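Local structure of Tubulin/ftsz, gtpase (Methanosaeta thermophila, 3ZID) at residues Glu44-Asn49 with Glu98-Phe103; Met124-Lys129 with Ile164-Asp169; Ala273-Gln278 with Pro314-Val319. The protein binds and hydrolyses GTP as a tubulin-like protein of the FtsZ/CetZ kind and is probably involved in controlling the shape of the archaeal cell. All coordinates share one frame; numbering follows the deposited sequence.

Contact 1: Glu44-Asn49 with Glu98-Phe103; sequences ETIAIN and EKRGDF
Arg100 and Glu44 bury most of the surface in this contact and meet through one ion pair, Arg100 NH1 lying 3.2 Å from Glu44 OE1. It qualifies as a salt bridge and a hydrogen bond, but not a straight one: the angle at the hydrogen is 142°, and the nitrogen reaches the anti side of OE1 from outside the carboxylate plane. With the carboxylate and guanidinium planes 81° apart, the two groups do not pair flat, and one oxygen takes the contact. The bend of Glu44 at chi2 (-84°) swings its carboxylate back against the arginine stem, leaving Glu44 CD 3.9 Å from Arg100 CD. Each charge has a stronger partner elsewhere: Arg100 NH1 also bridges to Asp65, and OE2 of Glu44 to Arg42, while Glu96 takes Arg100 NH2.

Strand 42-49, which carries Glu44 and Ile46, belongs to the parallel sheet of the Rossmann-like GTPase domain of the tubulin/FtsZ family; the arginine comes from the connection between helix 79-98 and strand 105-111 of the same sheet. That connection starts with a type I turn from Glu98 to Gly101, closed by Gly101 N to Glu98 O at 3.2 Å, and Gly101 takes backbone angles at which a side chain would jam against the preceding carbonyl. From the turn, the extended arginine chain carries its guanidinium over Ile46. Ile46 CG1 sits 3.8 Å above the guanidinium plane of Arg100, over its centre, and Ile46 CD1 lies 3.8 Å from Arg100 NE, so an aliphatic side chain covers one face while Glu44 OE1 stands at the edge. Farther along, Phe103 presents a ring edge to the glutamate stem, its CE1 3.8 Å from Glu44 CG.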
ATOM      1  N   GLU A  44      -3.399 -13.541  11.603  1.00 35.73           N
ATOM      2  CA  GLU A  44      -4.165 -12.666  12.481  1.00 35.14           C
ATOM      3  C   GLU A  44      -4.407 -11.315  11.825  1.00 32.35           C
ATOM      4  O   GLU A  44      -3.553 -10.782  11.121  1.00 27.54           O
ATOM      5  CB  GLU A  44      -3.434 -12.470  13.811  1.00 43.54           C
ATOM      6  CG  GLU A  44      -3.185 -13.765  14.569  1.00 49.62           C
ATOM      7  CD  GLU A  44      -4.371 -14.206  15.404  1.00 51.68           C
ATOM      8  OE1 GLU A  44      -5.422 -13.543  15.357  1.00 54.42           O
ATOM      9  OE2 GLU A  44      -4.258 -15.235  16.094  1.00 61.75           O
ATOM     10  N   THR A  45      -5.593 -10.772  12.043  1.00 27.38           N
ATOM     11  CA  THR A  45      -5.953  -9.512  11.453  1.00 31.01           C
ATOM     12  C   THR A  45      -6.478  -8.593  12.529  1.00 28.03           C
ATOM     13  O   THR A  45      -7.309  -8.997  13.339  1.00 26.57           O
ATOM     14  CB  THR A  45      -7.026  -9.693  10.368  1.00 33.96           C
ATOM     15  OG1 THR A  45      -8.222 -10.215  10.955  1.00 31.40           O
ATOM     16  CG2 THR A  45      -6.536 -10.649   9.292  1.00 28.78           C
ATOM     17  N   ILE A  46      -5.980  -7.361  12.547  1.00 27.87           N
ATOM     18  CA  ILE A  46      -6.528  -6.341  13.428  1.00 24.86           C
ATOM     19  C   ILE A  46      -6.789  -5.089  12.630  1.00 21.98           C
ATOM     20  O   ILE A  46      -5.895  -4.584  11.968  1.00 23.23           O
ATOM     21  CB  ILE A  46      -5.595  -5.988  14.584  1.00 26.01           C
ATOM     22  CG1 ILE A  46      -5.176  -7.251  15.328  1.00 25.50           C
ATOM     23  CG2 ILE A  46      -6.296  -5.029  15.566  1.00 20.95           C
ATOM     24  CD1 ILE A  46      -4.118  -6.977  16.361  1.00 31.61           C
ATOM     25  N   ALA A  47      -8.035  -4.629  12.657  1.00 22.36           N
ATOM     26  CA  ALA A  47      -8.394  -3.357  12.071  1.00 19.92           C
ATOM     27  C   ALA A  47      -8.276  -2.287  13.154  1.00 24.04           C
ATOM     28  O   ALA A  47      -8.952  -2.350  14.174  1.00 24.63           O
ATOM     29  CB  ALA A  47      -9.795  -3.414  11.544  1.00 22.08           C
ATOM     30  N   ILE A  48      -7.425  -1.298  12.928  1.00 27.13           N
ATOM     31  CA  ILE A  48      -7.204  -0.255  13.922  1.00 22.78           C
ATOM     32  C   ILE A  48      -7.715   1.081  13.371  1.00 20.08           C
ATOM     33  O   ILE A  48      -7.444   1.435  12.218  1.00 22.33           O
ATOM     34  CB  ILE A  48      -5.705  -0.189  14.296  1.00 25.51           C
ATOM     35  CG1 ILE A  48      -5.209  -1.594  14.668  1.00 25.40           C
ATOM     36  CG2 ILE A  48      -5.471   0.808  15.442  1.00 27.72           C
ATOM     37  CD1 ILE A  48      -3.717  -1.735  14.880  1.00 20.73           C
ATOM     38  N   ASN A  49      -8.468   1.810  14.197  1.00 23.44           N
ATOM     39  CA  ASN A  49      -9.017   3.107  13.808  1.00 23.46           C
ATOM     40  C   ASN A  49      -9.372   3.992  15.003  1.00 28.39           C
ATOM     41  O   ASN A  49      -9.690   3.501  16.081  1.00 33.63           O
ATOM     42  CB  ASN A  49     -10.262   2.918  12.937  1.00 22.04           C
ATOM     43  CG  ASN A  49     -10.421   4.007  11.896  1.00 27.98           C
ATOM     44  OD1 ASN A  49     -10.112   5.182  12.142  1.00 26.93           O
ATOM     45  ND2 ASN A  49     -10.881   3.622  10.707  1.00 22.44           N
ATOM     46  N   GLU A  98       0.635  -7.861  20.869  1.00 48.40           N
ATOM     47  CA  GLU A  98       1.409  -8.844  21.629  1.00 52.88           C
ATOM     48  C   GLU A  98       0.563  -9.981  22.203  1.00 49.62           C
ATOM     49  O   GLU A  98       1.057 -11.091  22.384  1.00 51.11           O
ATOM     50  CB  GLU A  98       2.243  -8.160  22.712  1.00 63.68           C
ATOM     51  CG  GLU A  98       3.431  -7.403  22.135  1.00 78.63           C
ATOM     52  CD  GLU A  98       4.007  -6.372  23.086  1.00 93.69           C
ATOM     53  OE1 GLU A  98       3.427  -6.163  24.175  1.00100.77           O
ATOM     54  OE2 GLU A  98       5.050  -5.774  22.744  1.00 95.55           O
ATOM     55  N   LYS A  99      -0.715  -9.717  22.452  1.00 53.16           N
ATOM     56  CA  LYS A  99      -1.632 -10.751  22.930  1.00 54.23           C
ATOM     57  C   LYS A  99      -1.763 -11.917  21.955  1.00 52.35           C
ATOM     58  O   LYS A  99      -2.167 -13.008  22.349  1.00 47.45           O
ATOM     59  CB  LYS A  99      -3.034 -10.170  23.137  1.00 56.91           C
ATOM     60  CG  LYS A  99      -3.168  -9.179  24.275  1.00 62.12           C
ATOM     61  CD  LYS A  99      -4.621  -8.762  24.452  1.00 65.89           C
ATOM     62  CE  LYS A  99      -4.789  -7.826  25.642  1.00 72.88           C
ATOM     63  NZ  LYS A  99      -6.217  -7.462  25.861  1.00 75.84           N
ATOM     64  N   ARG A 100      -1.416 -11.685  20.690  1.00 50.11           N
ATOM     65  CA  ARG A 100      -1.626 -12.686  19.657  1.00 44.63           C
ATOM     66  C   ARG A 100      -0.374 -13.475  19.311  1.00 48.59           C
ATOM     67  O   ARG A 100      -0.370 -14.241  18.351  1.00 50.06           O
ATOM     68  CB  ARG A 100      -2.231 -12.045  18.417  1.00 44.49           C
ATOM     69  CG  ARG A 100      -3.424 -11.201  18.761  1.00 45.22           C
ATOM     70  CD  ARG A 100      -4.317 -10.928  17.580  1.00 42.94           C
ATOM     71  NE  ARG A 100      -5.485 -10.170  18.013  1.00 40.72           N
ATOM     72  CZ  ARG A 100      -6.634 -10.123  17.353  1.00 47.12           C
ATOM     73  NH1 ARG A 100      -6.779 -10.801  16.216  1.00 51.86           N
ATOM     74  NH2 ARG A 100      -7.636  -9.400  17.836  1.00 45.43           N
ATOM     75  N   GLY A 101       0.687 -13.298  20.092  1.00 50.99           N
ATOM     76  CA  GLY A 101       1.848 -14.160  19.951  1.00 52.83           C
ATOM     77  C   GLY A 101       2.958 -13.630  19.068  1.00 51.06           C
ATOM     78  O   GLY A 101       3.109 -12.419  18.888  1.00 49.22           O
ATOM     79  N   ASP A 102       3.758 -14.550  18.541  1.00 47.57           N
ATOM     80  CA  ASP A 102       4.872 -14.182  17.681  1.00 46.06           C
ATOM     81  C   ASP A 102       4.446 -14.204  16.236  1.00 32.90           C
ATOM     82  O   ASP A 102       3.520 -14.914  15.868  1.00 36.39           O
ATOM     83  CB  ASP A 102       6.069 -15.120  17.868  1.00 54.62           C
ATOM     84  CG  ASP A 102       6.963 -14.715  19.017  1.00 69.92           C
ATOM     85  OD1 ASP A 102       6.966 -13.524  19.387  1.00 77.71           O
ATOM     86  OD2 ASP A 102       7.675 -15.592  19.545  1.00 76.25           O
ATOM     87  N   PHE A 103       5.121 -13.398  15.425  1.00 33.73           N
ATOM     88  CA  PHE A 103       4.856 -13.328  13.997  1.00 30.29           C
ATOM     89  C   PHE A 103       6.144 -13.308  13.223  1.00 23.91           C
ATOM     90  O   PHE A 103       7.116 -12.690  13.646  1.00 30.62           O
ATOM     91  CB  PHE A 103       4.044 -12.087  13.669  1.00 26.76           C
ATOM     92  CG  PHE A 103       2.743 -12.053  14.372  1.00 28.62           C
ATOM     93  CD1 PHE A 103       1.706 -12.885  13.960  1.00 31.39           C
ATOM     94  CD2 PHE A 103       2.569 -11.252  15.483  1.00 25.92           C
ATOM     95  CE1 PHE A 103       0.502 -12.883  14.623  1.00 32.43           C
ATOM     96  CE2 PHE A 103       1.375 -11.239  16.144  1.00 28.95           C
ATOM     97  CZ  PHE A 103       0.332 -12.062  15.717  1.00 30.06           C
TER

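Contact 2: Met124-Lys129 with Ile164-Asp169; sequences MIHELK and IEVEAD
His126 turns the edge of its imidazole toward Val166, and neither ring face is used across this contact. A water in the ring plane lies 2.7 Å from His126 ND1 and donates a hydrogen bond to Val166 O, so the edge is linked to the opposite backbone through solvent. Nearer the helix, the valine methyl CG2 packs 3.5 Å from His126 CB and equally close to the backbone at CA, tucked against the helix. Val166 uses its two branches separately: the other methyl, CG1, meets Ile125 CG2 at 3.8 Å, the two side chains crossing at about a right angle. The valine's chi1 (79°) sends CG1 toward Ile125 and leaves CG2, anti to the backbone N, against His126. Ile125 CG2 also touches Ala168 CB, and both residues rest on Pro139 of strand 136-143.

The polar part falls to Lys129. Its chain is straight as far as CG-CD and bends at chi3 (61°), which brings NZ to Val166 O at 3.2 Å, tilted from the carbonyl plane; a second, weak bond goes from NZ to Glu167 O. Glu167, with positive phi, is where the chain leaves helical angles, so the ammonium lies by carbonyls at the end of helix 150-165, where its charge would probably be favoured. Lys129 NZ and Glu167 OE1, 4.1 Å apart, are beyond a salt bridge. A leucine in place of Lys129 would probably cost the Val166 carbonyl its lysine bond and Glu167 O the weak one, taking a positive charge away from that helix end. Helices 117-131 and 150-165 precede and follow strand 136-143 in the chain, so the contact joins successive beta-alpha-beta units of the Rossmann-like GTPase domain.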
ATOM      1  N   MET A 124       3.996   2.847  14.302  1.00 28.34           N
ATOM      2  CA  MET A 124       3.729   1.473  14.706  1.00 26.72           C
ATOM      3  C   MET A 124       4.800   0.532  14.162  1.00 27.95           C
ATOM      4  O   MET A 124       5.200  -0.423  14.820  1.00 30.02           O
ATOM      5  CB  MET A 124       2.346   1.048  14.206  1.00 29.10           C
ATOM      6  CG  MET A 124       1.725  -0.110  14.990  1.00 34.72           C
ATOM      7  SD  MET A 124       0.051  -0.479  14.422  1.00 51.80           S
ATOM      8  CE  MET A 124      -0.571   1.172  14.187  1.00 32.20           C
ATOM      9  N   ILE A 125       5.266   0.793  12.954  1.00 24.52           N
ATOM     10  CA  ILE A 125       6.291  -0.066  12.370  1.00 30.83           C
ATOM     11  C   ILE A 125       7.587   0.075  13.176  1.00 31.95           C
ATOM     12  O   ILE A 125       8.268  -0.919  13.469  1.00 28.44           O
ATOM     13  CB  ILE A 125       6.512   0.270  10.882  1.00 27.44           C
ATOM     14  CG1 ILE A 125       5.293  -0.174  10.074  1.00 28.83           C
ATOM     15  CG2 ILE A 125       7.798  -0.356  10.361  1.00 26.01           C
ATOM     16  CD1 ILE A 125       5.211   0.460   8.696  1.00 33.82           C
ATOM     17  N   HIS A 126       7.907   1.304  13.561  1.00 26.80           N
ATOM     18  CA  HIS A 126       9.097   1.536  14.359  1.00 28.68           C
ATOM     19  C   HIS A 126       9.082   0.665  15.605  1.00 34.60           C
ATOM     20  O   HIS A 126      10.065   0.001  15.937  1.00 34.90           O
ATOM     21  CB  HIS A 126       9.198   3.008  14.787  1.00 32.19           C
ATOM     22  CG  HIS A 126      10.438   3.311  15.580  1.00 31.06           C
ATOM     23  ND1 HIS A 126      11.708   3.170  15.057  1.00 35.24           N
ATOM     24  CD2 HIS A 126      10.602   3.659  16.878  1.00 28.74           C
ATOM     25  CE1 HIS A 126      12.598   3.468  15.986  1.00 34.48           C
ATOM     26  NE2 HIS A 126      11.953   3.771  17.097  1.00 37.11           N
ATOM     27  N   GLU A 127       7.958   0.684  16.302  1.00 30.42           N
ATOM     28  CA  GLU A 127       7.830  -0.080  17.527  1.00 29.63           C
ATOM     29  C   GLU A 127       7.848  -1.583  17.272  1.00 26.87           C
ATOM     30  O   GLU A 127       8.463  -2.341  18.017  1.00 29.38           O
ATOM     31  CB  GLU A 127       6.560   0.342  18.265  1.00 38.16           C
ATOM     32  CG  GLU A 127       6.638   1.754  18.824  1.00 42.96           C
ATOM     33  CD  GLU A 127       7.846   1.933  19.742  1.00 56.00           C
ATOM     34  OE1 GLU A 127       8.116   1.026  20.573  1.00 53.75           O
ATOM     35  OE2 GLU A 127       8.531   2.972  19.630  1.00 61.69           O
ATOM     36  N   LEU A 128       7.206  -2.002  16.188  1.00 28.54           N
ATOM     37  CA  LEU A 128       7.135  -3.423  15.833  1.00 33.42           C
ATOM     38  C   LEU A 128       8.508  -4.020  15.520  1.00 37.15           C
ATOM     39  O   LEU A 128       8.798  -5.174  15.890  1.00 33.35           O
ATOM     40  CB  LEU A 128       6.178  -3.642  14.647  1.00 30.57           C
ATOM     41  CG  LEU A 128       4.689  -3.435  14.946  1.00 35.14           C
ATOM     42  CD1 LEU A 128       3.868  -3.444  13.668  1.00 35.65           C
ATOM     43  CD2 LEU A 128       4.175  -4.473  15.943  1.00 44.26           C
ATOM     44  N   LYS A 129       9.346  -3.242  14.833  1.00 32.00           N
ATOM     45  CA  LYS A 129      10.687  -3.698  14.467  1.00 34.26           C
ATOM     46  C   LYS A 129      11.524  -3.978  15.700  1.00 35.79           C
ATOM     47  O   LYS A 129      12.348  -4.882  15.686  1.00 34.67           O
ATOM     48  CB  LYS A 129      11.412  -2.694  13.576  1.00 38.26           C
ATOM     49  CG  LYS A 129      10.972  -2.681  12.133  1.00 40.02           C
ATOM     50  CD  LYS A 129      11.781  -1.653  11.375  1.00 46.77           C
ATOM     51  CE  LYS A 129      13.259  -2.008  11.408  1.00 47.67           C
ATOM     52  NZ  LYS A 129      14.116  -0.794  11.249  1.00 53.16           N
ATOM     53  N   ILE A 164       9.980   5.260   4.497  1.00 37.92           N
ATOM     54  CA  ILE A 164      11.342   4.968   4.097  1.00 37.48           C
ATOM     55  C   ILE A 164      12.285   5.102   5.286  1.00 37.40           C
ATOM     56  O   ILE A 164      13.133   4.235   5.530  1.00 37.77           O
ATOM     57  CB  ILE A 164      11.787   5.930   2.990  1.00 46.60           C
ATOM     58  CG1 ILE A 164      10.967   5.696   1.724  1.00 47.87           C
ATOM     59  CG2 ILE A 164      13.270   5.785   2.694  1.00 50.40           C
ATOM     60  CD1 ILE A 164      11.193   6.774   0.708  1.00 55.72           C
ATOM     61  N   GLU A 165      12.107   6.187   6.031  1.00 37.55           N
ATOM     62  CA  GLU A 165      12.923   6.486   7.201  1.00 42.66           C
ATOM     63  C   GLU A 165      12.874   5.391   8.267  1.00 38.09           C
ATOM     64  O   GLU A 165      13.856   5.115   8.937  1.00 35.85           O
ATOM     65  CB  GLU A 165      12.497   7.835   7.787  1.00 50.85           C
ATOM     66  CG  GLU A 165      12.949   9.012   6.929  1.00 62.83           C
ATOM     67  CD  GLU A 165      12.659  10.372   7.549  1.00 70.69           C
ATOM     68  OE1 GLU A 165      11.738  10.468   8.393  1.00 71.10           O
ATOM     69  OE2 GLU A 165      13.347  11.349   7.172  1.00 73.68           O
ATOM     70  N   VAL A 166      11.724   4.762   8.427  1.00 38.71           N
ATOM     71  CA  VAL A 166      11.566   3.799   9.507  1.00 43.08           C
ATOM     72  C   VAL A 166      12.182   2.432   9.148  1.00 41.75           C
ATOM     73  O   VAL A 166      12.270   1.533   9.988  1.00 45.67           O
ATOM     74  CB  VAL A 166      10.077   3.672   9.910  1.00 41.91           C
ATOM     75  CG1 VAL A 166       9.334   2.790   8.920  1.00 40.69           C
ATOM     76  CG2 VAL A 166       9.942   3.146  11.323  1.00 43.62           C
ATOM     77  N   GLU A 167      12.650   2.312   7.906  1.00 31.68           N
ATOM     78  CA  GLU A 167      13.406   1.150   7.435  1.00 35.17           C
ATOM     79  C   GLU A 167      12.661  -0.178   7.592  1.00 37.62           C
ATOM     80  O   GLU A 167      13.181  -1.147   8.142  1.00 38.08           O
ATOM     81  CB  GLU A 167      14.760   1.065   8.149  1.00 48.27           C
ATOM     82  CG  GLU A 167      15.796   2.058   7.647  1.00 61.83           C
ATOM     83  CD  GLU A 167      17.109   1.978   8.413  1.00 73.85           C
ATOM     84  OE1 GLU A 167      17.130   1.371   9.510  1.00 79.70           O
ATOM     85  OE2 GLU A 167      18.119   2.524   7.915  1.00 73.11           O
ATOM     86  N   ALA A 168      11.453  -0.222   7.058  1.00 34.87           N
ATOM     87  CA  ALA A 168      10.702  -1.459   6.962  1.00 37.63           C
ATOM     88  C   ALA A 168      11.313  -2.324   5.865  1.00 40.64           C
ATOM     89  O   ALA A 168      12.274  -1.919   5.231  1.00 40.85           O
ATOM     90  CB  ALA A 168       9.261  -1.160   6.661  1.00 35.43           C
ATOM     91  N   ASP A 169      10.757  -3.509   5.629  1.00 37.90           N
ATOM     92  CA  ASP A 169      11.230  -4.341   4.534  1.00 34.88           C
ATOM     93  C   ASP A 169      10.495  -4.012   3.245  1.00 38.77           C
ATOM     94  O   ASP A 169       9.609  -4.741   2.803  1.00 48.69           O
ATOM     95  CB  ASP A 169      11.083  -5.822   4.883  1.00 30.51           C
ATOM     96  CG  ASP A 169      11.806  -6.177   6.160  1.00 43.05           C
ATOM     97  OD1 ASP A 169      13.058  -6.205   6.140  1.00 50.36           O
ATOM     98  OD2 ASP A 169      11.132  -6.385   7.190  1.00 43.72           O
TER
HETATM   99  O   HOH W   1      12.974   2.219  12.839  1.00 43.09           O

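Contact 3: Ala273-Gln278 with Pro314-Val319; sequences AMIVIQ and PRVLSV
Pro314 enters beside Gln278, its CA-H directed at Gln278 O, and the chain then runs as strand 315-322 antiparallel to strand 270-279; the short segment axes are 169° apart and approach to 4.6 Å. These are the two central strands of the four-stranded mixed sheet that follows the GTPase domain in tubulin and FtsZ relatives.

Arg315 forms a hydrogen-bonded pair with Gln278, and their side chains repeat the pairing above the backbone. They lie side by side, amide and guanidinium nearly coplanar (10° apart), and the arginine grips one acceptor with two nitrogens: Gln278 OE1 receives Arg315 NE at 2.6 Å and Arg315 NH2 at 2.8 Å. Gln278 OE1 lies close to the guanidinium plane, facing the NE/NH2 edge, and the two bonds should hold the amide against rotation. Tyr236 takes Arg315 NH1, and Phe203 of helix 186-210 forms a cation-pi contact with the arginine.

Val316, in a non-hydrogen-bonded pair with Ile277, faces the other way, toward helix 246-252. Its CG2 meets Ile277 CD1 at 3.6 Å, while its CG1 leans on Ile275 CG2, so one valine fits between two isoleucines. Leu317 returns to the Arg315 face and exchanges two backbone bonds with Val276; Val276 N to Leu317 O, at 2.8 Å, is nearly straight (174°). Ser318 lies opposite Ile275, whose CD1 comes down on Ser318 CB at 3.6 Å, and the serine hydroxyl is bonded to Ser253 O.

Val319 closes the register with Met274 through another pair of backbone bonds, on the face covered by helices 186-210 and 219-225. Met274 and Val319 point the same way, and the bend at the methionine's end sets Met274 CE 3.5 Å from Val319 CG2, tighter than usual for two methyl carbons.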
ATOM      1  N   ALA A 273      12.681  -8.867  -8.935  1.00 22.88           N
ATOM      2  CA  ALA A 273      11.331  -9.417  -8.952  1.00 21.76           C
ATOM      3  C   ALA A 273      11.268 -10.861  -8.423  1.00 26.23           C
ATOM      4  O   ALA A 273      12.250 -11.604  -8.464  1.00 24.78           O
ATOM      5  CB  ALA A 273      10.738  -9.338 -10.350  1.00 19.82           C
ATOM      6  N   MET A 274      10.115 -11.211  -7.867  1.00 25.19           N
ATOM      7  CA  MET A 274       9.780 -12.585  -7.534  1.00 15.96           C
ATOM      8  C   MET A 274       8.530 -12.917  -8.356  1.00 21.08           C
ATOM      9  O   MET A 274       7.521 -12.215  -8.275  1.00 20.31           O
ATOM     10  CB  MET A 274       9.503 -12.744  -6.037  1.00 20.91           C
ATOM     11  CG  MET A 274       9.243 -14.198  -5.583  1.00 30.35           C
ATOM     12  SD  MET A 274       9.056 -14.326  -3.783  1.00 40.66           S
ATOM     13  CE  MET A 274       7.591 -13.359  -3.506  1.00 46.44           C
ATOM     14  N   ILE A 275       8.621 -13.929  -9.211  1.00 21.42           N
ATOM     15  CA  ILE A 275       7.482 -14.354 -10.021  1.00 19.89           C
ATOM     16  C   ILE A 275       6.968 -15.705  -9.514  1.00 24.10           C
ATOM     17  O   ILE A 275       7.727 -16.660  -9.453  1.00 20.32           O
ATOM     18  CB  ILE A 275       7.861 -14.497 -11.520  1.00 30.04           C
ATOM     19  CG1 ILE A 275       8.573 -13.246 -12.048  1.00 34.17           C
ATOM     20  CG2 ILE A 275       6.641 -14.832 -12.355  1.00 16.04           C
ATOM     21  CD1 ILE A 275       7.739 -12.015 -12.068  1.00 36.71           C
ATOM     22  N   VAL A 276       5.700 -15.776  -9.132  1.00 18.54           N
ATOM     23  CA  VAL A 276       5.108 -17.014  -8.650  1.00 19.70           C
ATOM     24  C   VAL A 276       4.059 -17.469  -9.645  1.00 22.69           C
ATOM     25  O   VAL A 276       3.164 -16.705  -9.990  1.00 16.82           O
ATOM     26  CB  VAL A 276       4.427 -16.842  -7.259  1.00 16.94           C
ATOM     27  CG1 VAL A 276       3.861 -18.187  -6.763  1.00 17.88           C
ATOM     28  CG2 VAL A 276       5.405 -16.286  -6.260  1.00 21.77           C
ATOM     29  N   ILE A 277       4.209 -18.699 -10.133  1.00 19.26           N
ATOM     30  CA  ILE A 277       3.244 -19.312 -11.041  1.00 17.93           C
ATOM     31  C   ILE A 277       2.463 -20.374 -10.287  1.00 18.61           C
ATOM     32  O   ILE A 277       3.045 -21.271  -9.670  1.00 20.79           O
ATOM     33  CB  ILE A 277       3.924 -20.029 -12.228  1.00 22.92           C
ATOM     34  CG1 ILE A 277       5.059 -19.188 -12.800  1.00 22.18           C
ATOM     35  CG2 ILE A 277       2.882 -20.385 -13.309  1.00 23.50           C
ATOM     36  CD1 ILE A 277       4.577 -18.170 -13.765  1.00 40.15           C
ATOM     37  N   GLN A 278       1.147 -20.265 -10.326  1.00 12.74           N
ATOM     38  CA  GLN A 278       0.299 -21.201  -9.614  1.00 19.91           C
ATOM     39  C   GLN A 278      -0.745 -21.774 -10.546  1.00 16.99           C
ATOM     40  O   GLN A 278      -1.374 -21.032 -11.292  1.00 15.15           O
ATOM     41  CB  GLN A 278      -0.392 -20.494  -8.451  1.00 16.78           C
ATOM     42  CG  GLN A 278      -1.297 -21.385  -7.630  1.00 20.84           C
ATOM     43  CD  GLN A 278      -1.903 -20.637  -6.450  1.00 25.42           C
ATOM     44  OE1 GLN A 278      -2.657 -19.688  -6.618  1.00 27.55           O
ATOM     45  NE2 GLN A 278      -1.534 -21.046  -5.249  1.00 24.63           N
ATOM     46  N   PRO A 314      -3.980 -21.329 -14.665  1.00 19.12           N
ATOM     47  CA  PRO A 314      -2.813 -20.662 -14.090  1.00 17.52           C
ATOM     48  C   PRO A 314      -3.006 -19.172 -13.790  1.00 25.21           C
ATOM     49  O   PRO A 314      -3.729 -18.475 -14.494  1.00 19.14           O
ATOM     50  CB  PRO A 314      -1.724 -20.867 -15.145  1.00 25.38           C
ATOM     51  CG  PRO A 314      -2.468 -21.295 -16.409  1.00 30.14           C
ATOM     52  CD  PRO A 314      -3.680 -21.990 -15.951  1.00 22.79           C
ATOM     53  N   ARG A 315      -2.376 -18.726 -12.708  1.00 16.58           N
ATOM     54  CA  ARG A 315      -2.313 -17.316 -12.382  1.00 14.07           C
ATOM     55  C   ARG A 315      -0.880 -17.001 -11.955  1.00 15.52           C
ATOM     56  O   ARG A 315      -0.115 -17.876 -11.511  1.00 17.86           O
ATOM     57  CB  ARG A 315      -3.311 -16.934 -11.287  1.00 17.20           C
ATOM     58  CG  ARG A 315      -3.107 -17.633  -9.952  1.00 18.73           C
ATOM     59  CD  ARG A 315      -3.975 -16.945  -8.889  1.00 20.87           C
ATOM     60  NE  ARG A 315      -3.779 -17.538  -7.569  1.00 25.68           N
ATOM     61  CZ  ARG A 315      -4.346 -17.081  -6.456  1.00 24.15           C
ATOM     62  NH1 ARG A 315      -5.137 -16.020  -6.512  1.00 22.44           N
ATOM     63  NH2 ARG A 315      -4.130 -17.692  -5.294  1.00 21.51           N
ATOM     64  N   VAL A 316      -0.511 -15.744 -12.120  1.00 14.67           N
ATOM     65  CA  VAL A 316       0.837 -15.319 -11.836  1.00 14.77           C
ATOM     66  C   VAL A 316       0.790 -14.129 -10.903  1.00 16.05           C
ATOM     67  O   VAL A 316       0.007 -13.193 -11.091  1.00 15.73           O
ATOM     68  CB  VAL A 316       1.595 -14.928 -13.127  1.00 18.48           C
ATOM     69  CG1 VAL A 316       3.001 -14.431 -12.793  1.00 21.59           C
ATOM     70  CG2 VAL A 316       1.675 -16.123 -14.078  1.00 19.88           C
ATOM     71  N   LEU A 317       1.642 -14.187  -9.898  1.00 14.49           N
ATOM     72  CA  LEU A 317       1.896 -13.049  -9.044  1.00 19.95           C
ATOM     73  C   LEU A 317       3.319 -12.578  -9.259  1.00 17.77           C
ATOM     74  O   LEU A 317       4.259 -13.356  -9.233  1.00 20.51           O
ATOM     75  CB  LEU A 317       1.690 -13.418  -7.580  1.00 16.41           C
ATOM     76  CG  LEU A 317       2.006 -12.276  -6.598  1.00 17.79           C
ATOM     77  CD1 LEU A 317       0.846 -11.350  -6.521  1.00 15.52           C
ATOM     78  CD2 LEU A 317       2.310 -12.848  -5.229  1.00 18.68           C
ATOM     79  N   SER A 318       3.474 -11.283  -9.444  1.00 15.84           N
ATOM     80  CA  SER A 318       4.800 -10.706  -9.526  1.00 27.22           C
ATOM     81  C   SER A 318       5.023  -9.734  -8.365  1.00 26.99           C
ATOM     82  O   SER A 318       4.160  -8.918  -8.036  1.00 26.03           O
ATOM     83  CB  SER A 318       4.985 -10.010 -10.878  1.00 29.11           C
ATOM     84  OG  SER A 318       4.001  -9.001 -11.064  1.00 32.83           O
ATOM     85  N   VAL A 319       6.173  -9.854  -7.724  1.00 25.27           N
ATOM     86  CA  VAL A 319       6.543  -8.921  -6.674  1.00 24.85           C
ATOM     87  C   VAL A 319       7.685  -8.159  -7.275  1.00 21.79           C
ATOM     88  O   VAL A 319       8.698  -8.741  -7.622  1.00 19.52           O
ATOM     89  CB  VAL A 319       6.983  -9.623  -5.368  1.00 27.91           C
ATOM     90  CG1 VAL A 319       7.306  -8.579  -4.273  1.00 22.49           C
ATOM     91  CG2 VAL A 319       5.896 -10.637  -4.894  1.00 13.72           C
TER

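In the fold
Contacts 1 and 2 belong to the GTPase domain and touch through Ile48 CD1 and Met124 SD, 4.0 Å apart, where strand 42-49 and helix 117-131 pack; contact 3 lies in the second sheet, its centre 28 Å and 27 Å from theirs. Contact 3 is core but for the partly exposed Arg315: it joins two strands by regular backbone bonding, with buried residues on both faces. Contact 1 is also largely buried, yet it joins a strand to a loop through side chains, its charges tied into a wider ionic network. Contact 2 is mixed, apolar next to the sheet and lysine- and water-mediated at the exposed rim, and links a helix with another helix's end.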